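Local coordinates for prophenoloxidase b (Marsupenaeus japonicus, PDB 3WKY), which is the hemolymph precursor of a phenoloxidase that, once activated, probably oxidises phenols at its type 3 dicopper centre, at residues A[117-121]-A[200-205]; A[582-588]-A[660-664]. One frame throughout, in Å; residues are numbered along the deposited sequence. Where two conformers were deposited one is given.

Interaction 1 of 2, residues A[117-121]-A[200-205]. With CUO (Cu2-o2 cluster), chain J.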
loop_
_atom_site.group_PDB
_atom_site.type_symbol
_atom_site.label_atom_id
_atom_site.label_comp_id
_atom_site.label_asym_id
_atom_site.label_seq_id
_atom_site.Cartn_x
_atom_site.Cartn_y
_atom_site.Cartn_z
ATOM N N TYR A 117 -20.511 33.929 -30.271
ATOM C CA TYR A 117 -20.886 34.485 -28.967
ATOM C C TYR A 117 -19.825 35.472 -28.496
ATOM O O TYR A 117 -20.153 36.549 -27.984
ATOM C CB TYR A 117 -21.078 33.377 -27.920
ATOM C CG TYR A 117 -22.428 32.688 -27.949
ATOM C CD1 TYR A 117 -23.509 33.207 -27.258
ATOM C CD2 TYR A 117 -22.605 31.488 -28.637
ATOM C CE1 TYR A 117 -24.744 32.568 -27.268
ATOM C CE2 TYR A 117 -23.834 30.842 -28.656
ATOM C CZ TYR A 117 -24.897 31.385 -27.973
ATOM O OH TYR A 117 -26.116 30.738 -27.992
ATOM N N HIS A 118 -18.554 35.116 -28.657
ATOM C CA HIS A 118 -17.480 36.014 -28.234
ATOM C C HIS A 118 -17.559 37.336 -28.992
ATOM O O HIS A 118 -17.304 38.413 -28.433
ATOM C CB HIS A 118 -16.103 35.389 -28.459
ATOM C CG HIS A 118 -14.970 36.284 -28.074
ATOM N ND1 HIS A 118 -14.878 36.881 -26.829
ATOM C CD2 HIS A 118 -13.876 36.691 -28.761
ATOM C CE1 HIS A 118 -13.779 37.608 -26.772
ATOM N NE2 HIS A 118 -13.149 37.509 -27.933
ATOM N N THR A 119 -17.916 37.238 -30.267
ATOM C CA THR A 119 -18.053 38.414 -31.133
ATOM C C THR A 119 -19.107 39.397 -30.620
ATOM O O THR A 119 -18.902 40.618 -30.676
ATOM C CB THR A 119 -18.364 37.984 -32.570
ATOM O OG1 THR A 119 -17.221 37.304 -33.108
ATOM C CG2 THR A 119 -18.692 39.203 -33.445
ATOM N N TYR A 120 -20.224 38.887 -30.112
ATOM C CA TYR A 120 -21.239 39.771 -29.537
ATOM C C TYR A 120 -20.728 40.519 -28.307
ATOM O O TYR A 120 -21.156 41.639 -28.045
ATOM C CB TYR A 120 -22.514 39.004 -29.187
ATOM C CG TYR A 120 -23.489 38.811 -30.327
ATOM C CD1 TYR A 120 -23.203 37.942 -31.372
ATOM C CD2 TYR A 120 -24.715 39.473 -30.340
ATOM C CE1 TYR A 120 -24.097 37.743 -32.405
ATOM C CE2 TYR A 120 -25.624 39.274 -31.377
ATOM C CZ TYR A 120 -25.301 38.408 -32.405
ATOM O OH TYR A 120 -26.185 38.198 -33.441
ATOM N N TYR A 121 -19.825 39.907 -27.542
ATOM C CA TYR A 121 -19.243 40.594 -26.394
ATOM C C TYR A 121 -18.217 41.635 -26.827
ATOM O O TYR A 121 -18.116 42.703 -26.234
ATOM C CB TYR A 121 -18.594 39.598 -25.411
ATOM C CG TYR A 121 -19.620 38.857 -24.600
ATOM C CD1 TYR A 121 -20.234 39.467 -23.515
ATOM C CD2 TYR A 121 -19.992 37.556 -24.925
ATOM C CE1 TYR A 121 -21.187 38.813 -22.774
ATOM C CE2 TYR A 121 -20.951 36.890 -24.187
ATOM C CZ TYR A 121 -21.544 37.533 -23.112
ATOM O OH TYR A 121 -22.501 36.900 -22.370
ATOM N N TRP A 200 -20.586 29.105 -19.839
ATOM C CA TRP A 200 -20.173 29.372 -21.221
ATOM C C TRP A 200 -20.055 30.886 -21.472
ATOM O O TRP A 200 -19.026 31.374 -21.957
ATOM C CB TRP A 200 -21.197 28.716 -22.151
ATOM C CG TRP A 200 -21.263 29.127 -23.617
ATOM C CD1 TRP A 200 -21.960 30.191 -24.147
ATOM C CD2 TRP A 200 -20.727 28.404 -24.742
ATOM N NE1 TRP A 200 -21.847 30.192 -25.524
ATOM C CE2 TRP A 200 -21.105 29.104 -25.913
ATOM C CE3 TRP A 200 -19.960 27.237 -24.872
ATOM C CZ2 TRP A 200 -20.723 28.687 -27.193
ATOM C CZ3 TRP A 200 -19.577 26.818 -26.158
ATOM C CH2 TRP A 200 -19.964 27.544 -27.297
ATOM N N HIS A 201 -21.104 31.622 -21.128
ATOM C CA HIS A 201 -21.079 33.073 -21.310
ATOM C C HIS A 201 -19.940 33.744 -20.569
ATOM O O HIS A 201 -19.268 34.636 -21.114
ATOM C CB HIS A 201 -22.421 33.692 -20.923
ATOM C CG HIS A 201 -23.443 33.582 -22.008
ATOM N ND1 HIS A 201 -23.506 34.479 -23.057
ATOM C CD2 HIS A 201 -24.430 32.681 -22.221
ATOM C CE1 HIS A 201 -24.492 34.133 -23.867
ATOM N NE2 HIS A 201 -25.068 33.046 -23.387
ATOM N N TRP A 202 -19.712 33.324 -19.328
ATOM C CA TRP A 202 -18.651 33.955 -18.556
ATOM C C TRP A 202 -17.316 33.811 -19.267
ATOM O O TRP A 202 -16.541 34.767 -19.388
ATOM C CB TRP A 202 -18.570 33.420 -17.111
ATOM C CG TRP A 202 -17.650 34.299 -16.307
ATOM C CD1 TRP A 202 -18.005 35.394 -15.551
ATOM C CD2 TRP A 202 -16.223 34.226 -16.267
ATOM N NE1 TRP A 202 -16.874 35.982 -15.021
ATOM C CE2 TRP A 202 -15.769 35.281 -15.450
ATOM C CE3 TRP A 202 -15.277 33.360 -16.840
ATOM C CZ2 TRP A 202 -14.409 35.498 -15.190
ATOM C CZ3 TRP A 202 -13.929 33.575 -16.581
ATOM C CH2 TRP A 202 -13.508 34.631 -15.761
ATOM N N HIS A 203 -17.025 32.604 -19.740
ATOM C CA HIS A 203 -15.730 32.372 -20.339
ATOM C C HIS A 203 -15.589 32.950 -21.733
ATOM O O HIS A 203 -14.477 33.137 -22.211
ATOM C CB HIS A 203 -15.392 30.888 -20.334
ATOM C CG HIS A 203 -14.922 30.416 -19.001
ATOM N ND1 HIS A 203 -13.646 30.653 -18.544
ATOM C CD2 HIS A 203 -15.565 29.751 -18.015
ATOM C CE1 HIS A 203 -13.516 30.139 -17.334
ATOM N NE2 HIS A 203 -14.666 29.593 -16.994
ATOM N N LEU A 204 -16.711 33.226 -22.381
ATOM C CA LEU A 204 -16.639 33.829 -23.707
ATOM C C LEU A 204 -16.685 35.352 -23.614
ATOM O O LEU A 204 -16.250 36.050 -24.535
ATOM C CB LEU A 204 -17.710 33.246 -24.630
ATOM C CG LEU A 204 -17.364 31.806 -25.051
ATOM C CD1 LEU A 204 -18.503 31.156 -25.815
ATOM C CD2 LEU A 204 -16.083 31.772 -25.881
ATOM N N SER A 205 -17.188 35.861 -22.488
ATOM C CA SER A 205 -17.103 37.290 -22.191
ATOM C C SER A 205 -15.723 37.637 -21.647
ATOM O O SER A 205 -15.184 38.712 -21.920
ATOM C CB SER A 205 -18.164 37.670 -21.162
ATOM O OG SER A 205 -18.162 39.070 -20.922
HETATM CU CU1 CUO J . -15.050 28.384 -15.101
HETATM CU CU2 CUO J . -12.558 25.927 -14.248
HETATM O O1 CUO J . -13.260 27.505 -15.223
HETATM O O2 CUO J . -14.347 26.272 -15.447
#

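Interaction 2 of 2, residues A[582-588]-A[660-664]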
loop_
_atom_site.group_PDB
_atom_site.type_symbol
_atom_site.label_atom_id
_atom_site.label_comp_id
_atom_site.label_asym_id
_atom_site.label_seq_id
_atom_site.Cartn_x
_atom_site.Cartn_y
_atom_site.Cartn_z
ATOM N N ARG A 582 -31.448 26.798 -2.086
ATOM C CA ARG A 582 -32.616 25.931 -1.885
ATOM C C ARG A 582 -33.252 26.073 -0.507
ATOM O O ARG A 582 -34.479 26.196 -0.387
ATOM C CB ARG A 582 -32.230 24.463 -2.109
ATOM C CG ARG A 582 -33.366 23.451 -1.934
ATOM C CD ARG A 582 -32.771 22.040 -1.807
ATOM N NE ARG A 582 -33.748 20.951 -1.713
ATOM C CZ ARG A 582 -34.288 20.502 -0.578
ATOM N NH1 ARG A 582 -33.987 21.062 0.589
ATOM N NH2 ARG A 582 -35.149 19.489 -0.609
ATOM N N GLY A 583 -32.426 26.057 0.535
ATOM C CA GLY A 583 -32.948 26.047 1.891
ATOM C C GLY A 583 -33.538 24.685 2.222
ATOM O O GLY A 583 -33.396 23.723 1.449
ATOM N N THR A 584 -34.206 24.588 3.369
ATOM C CA THR A 584 -34.674 23.295 3.869
ATOM C C THR A 584 -36.169 23.320 4.149
ATOM O O THR A 584 -36.780 24.386 4.240
ATOM C CB THR A 584 -33.966 22.903 5.186
ATOM O OG1 THR A 584 -34.282 23.868 6.208
ATOM C CG2 THR A 584 -32.443 22.855 5.009
ATOM N N GLN A 585 -36.751 22.143 4.314
ATOM C CA GLN A 585 -38.171 22.054 4.633
ATOM C C GLN A 585 -38.514 22.750 5.960
ATOM O O GLN A 585 -39.579 23.361 6.087
ATOM C CB GLN A 585 -38.601 20.588 4.654
ATOM C CG GLN A 585 -40.032 20.347 5.094
ATOM C CD GLN A 585 -40.476 18.929 4.808
ATOM O OE1 GLN A 585 -40.346 18.041 5.653
ATOM N NE2 GLN A 585 -40.997 18.705 3.605
ATOM N N ASP A 586 -37.617 22.681 6.942
ATOM C CA ASP A 586 -37.886 23.314 8.240
ATOM C C ASP A 586 -37.535 24.795 8.255
ATOM O O ASP A 586 -37.942 25.530 9.160
ATOM C CB ASP A 586 -37.110 22.630 9.373
ATOM C CG ASP A 586 -37.534 21.189 9.595
ATOM O OD1 ASP A 586 -38.723 20.875 9.386
ATOM O OD2 ASP A 586 -36.668 20.369 9.977
ATOM N N GLY A 587 -36.763 25.230 7.267
ATOM C CA GLY A 587 -36.277 26.595 7.224
ATOM C C GLY A 587 -34.814 26.679 7.624
ATOM O O GLY A 587 -34.420 26.236 8.706
ATOM N N MET A 588 -33.997 27.249 6.748
ATOM C CA MET A 588 -32.563 27.321 6.998
ATOM C C MET A 588 -32.142 28.773 7.190
ATOM O O MET A 588 -32.545 29.656 6.425
ATOM C CB MET A 588 -31.821 26.671 5.822
ATOM C CG MET A 588 -30.318 26.791 5.843
ATOM S SD MET A 588 -29.723 25.895 4.379
ATOM C CE MET A 588 -27.969 26.250 4.475
ATOM N N VAL A 660 -32.150 36.040 7.475
ATOM C CA VAL A 660 -33.348 35.555 6.793
ATOM C C VAL A 660 -33.447 34.044 6.917
ATOM O O VAL A 660 -32.446 33.370 7.194
ATOM C CB VAL A 660 -33.396 35.962 5.296
ATOM C CG1 VAL A 660 -33.269 37.474 5.153
ATOM C CG2 VAL A 660 -32.317 35.243 4.491
ATOM N N THR A 661 -34.658 33.522 6.743
ATOM C CA THR A 661 -34.880 32.084 6.713
ATOM C C THR A 661 -35.237 31.707 5.285
ATOM O O THR A 661 -35.983 32.428 4.617
ATOM C CB THR A 661 -36.020 31.685 7.676
ATOM O OG1 THR A 661 -35.646 32.037 9.014
ATOM C CG2 THR A 661 -36.307 30.189 7.612
ATOM N N ILE A 662 -34.682 30.602 4.793
ATOM C CA ILE A 662 -35.045 30.127 3.460
ATOM C C ILE A 662 -35.638 28.731 3.568
ATOM O O ILE A 662 -35.022 27.830 4.144
ATOM C CB ILE A 662 -33.825 30.107 2.489
ATOM C CG1 ILE A 662 -33.180 31.493 2.421
ATOM C CG2 ILE A 662 -34.255 29.622 1.101
ATOM C CD1 ILE A 662 -32.025 31.600 1.443
ATOM N N THR A 663 -36.828 28.551 3.003
ATOM C CA THR A 663 -37.586 27.324 3.192
ATOM C C THR A 663 -37.946 26.707 1.852
ATOM O O THR A 663 -38.576 27.352 1.017
ATOM C CB THR A 663 -38.868 27.601 4.002
ATOM O OG1 THR A 663 -38.508 27.965 5.340
ATOM C CG2 THR A 663 -39.772 26.368 4.044
ATOM N N HIS A 664 -37.519 25.463 1.632
ATOM C CA HIS A 664 -37.842 24.763 0.402
ATOM C C HIS A 664 -39.194 24.081 0.532
ATOM O O HIS A 664 -39.435 23.355 1.496
ATOM C CB HIS A 664 -36.772 23.701 0.072
ATOM C CG HIS A 664 -37.062 22.924 -1.175
ATOM N ND1 HIS A 664 -36.967 23.476 -2.433
ATOM C CD2 HIS A 664 -37.450 21.640 -1.357
ATOM C CE1 HIS A 664 -37.284 22.566 -3.339
ATOM N NE2 HIS A 664 -37.583 21.444 -2.712
HETATM O O HOH W 1 -41.473 23.392 3.920
#

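Interaction 1 of 2, residues A[117-121]-A[200-205]
His118 and Leu204 bring the two helical segments together, their CA atoms 5.1 Å apart, while the short axes approach to 9.0 Å and cross at -59°. That nearness lets the His118 ring donate across: ND1 gives its N-H to Leu204 O at 2.8 Å, nearly along the C=O axis and slightly tilted from the imidazole plane. With its CG anti to the backbone N (chi1 179°), His118 brings its ring edge to the oxygen end of this carbonyl in the last turn of helix 193-205. Tyr121 lays one ring face over Ser205, whose CB sits 3.7 Å from the ring centroid and close to its normal, a CH-pi contact. The phenol then reaches His201, where OH and ND1 share a 2.7 Å hydrogen bond at the imidazole edge, the two rings steeply turned. Were Tyr121 replaced by an alanine, His201 ND1 would probably lose this hydroxyl partner and a gap would open over Ser205. Tyr117 receives the edge of Trp200 on one face, a T-shaped pair with planes at 89° and NE1 3.5 Å from CD2; its CB touches Leu204 CD1. The Tyr117 hydroxyl is bonded to Pro132 O. Tyr117, Tyr121, Trp200 and His201 form a buried aromatic cluster behind His203, which turns to the other side of its helix and binds copper with His199 and with His226 of helix 218-239. The contact thus joins helix 109-122 of the all-alpha region to copper-bearing helix 193-205, with helix 134-137 packed on Tyr117 and Trp200, and helix 74-89 on His118.

Interaction 2 of 2, residues A[582-588]-A[660-664]
Met588 and Ile662 form an antiparallel hydrogen-bonded pair, each backbone N reaching the other's O at 2.9 Å with N-H...O angles of 163°. Beyond it the loop doubles back: Thr584 O accepts His664 N at 2.9 Å and Gly587 N at 3.1 Å, the two donors coming from opposite faces of its carbonyl plane, so one oxygen ties the turn to itself and to the strand. Packing is tight at the glycines. A side chain on Gly583 would run into Ile662 O, and one on Gly587 into Thr661 CG2; the bare Gly587 CA lies 3.2 Å from Thr663 OG1. In the conformer described, one of two modelled, Arg582 is extended from CG to NE and spreads its guanidinium flat over one face of the His664 imidazole, centres 3.9 Å apart and planes at 26°. NH1 also bonds Gly583 O in the carbonyl plane, which probably steadies the stack, while Thr448 OG1 is hydrogen-bonded to His664 ND1.

The turn's outer side is looser. The CB atoms of Gln585 and Asp586 point away from the strand, and a water donates to both Gln585 O and His664 O; Asp586 packs on Pro412 of a second subunit. Here the start of strand 588-598 pairs antiparallel with the end of strand 655-664, both interior strands of the mixed sheet, after an irregular loop carrying a single extra bridge, in the Ig-like domain of the hemocyanin family.

Overall arrangement
Interaction 1 is core: every touching residue is buried, and it joins two helices from the all-alpha and copper-containing regions. Interaction 2 is partly buried, lies farther from the chain centre (24 Å against 12 Å), and stays within the Ig-like region, joining a loop to a strand. The chemistry follows: aromatic rings and side-chain hydrogen bonds carry 117-121/200-205, whereas backbone bonds, glycines and one guanidinium stack carry 582-588/660-664, with water at its rim. Their centres are 34 Å apart and their nearest atoms about 21 Å, so they do not touch. Helix 218-239 borders both: its His226 shares a copper with His203 of interaction 1, and it touches Arg582 and Met588 of interaction 2.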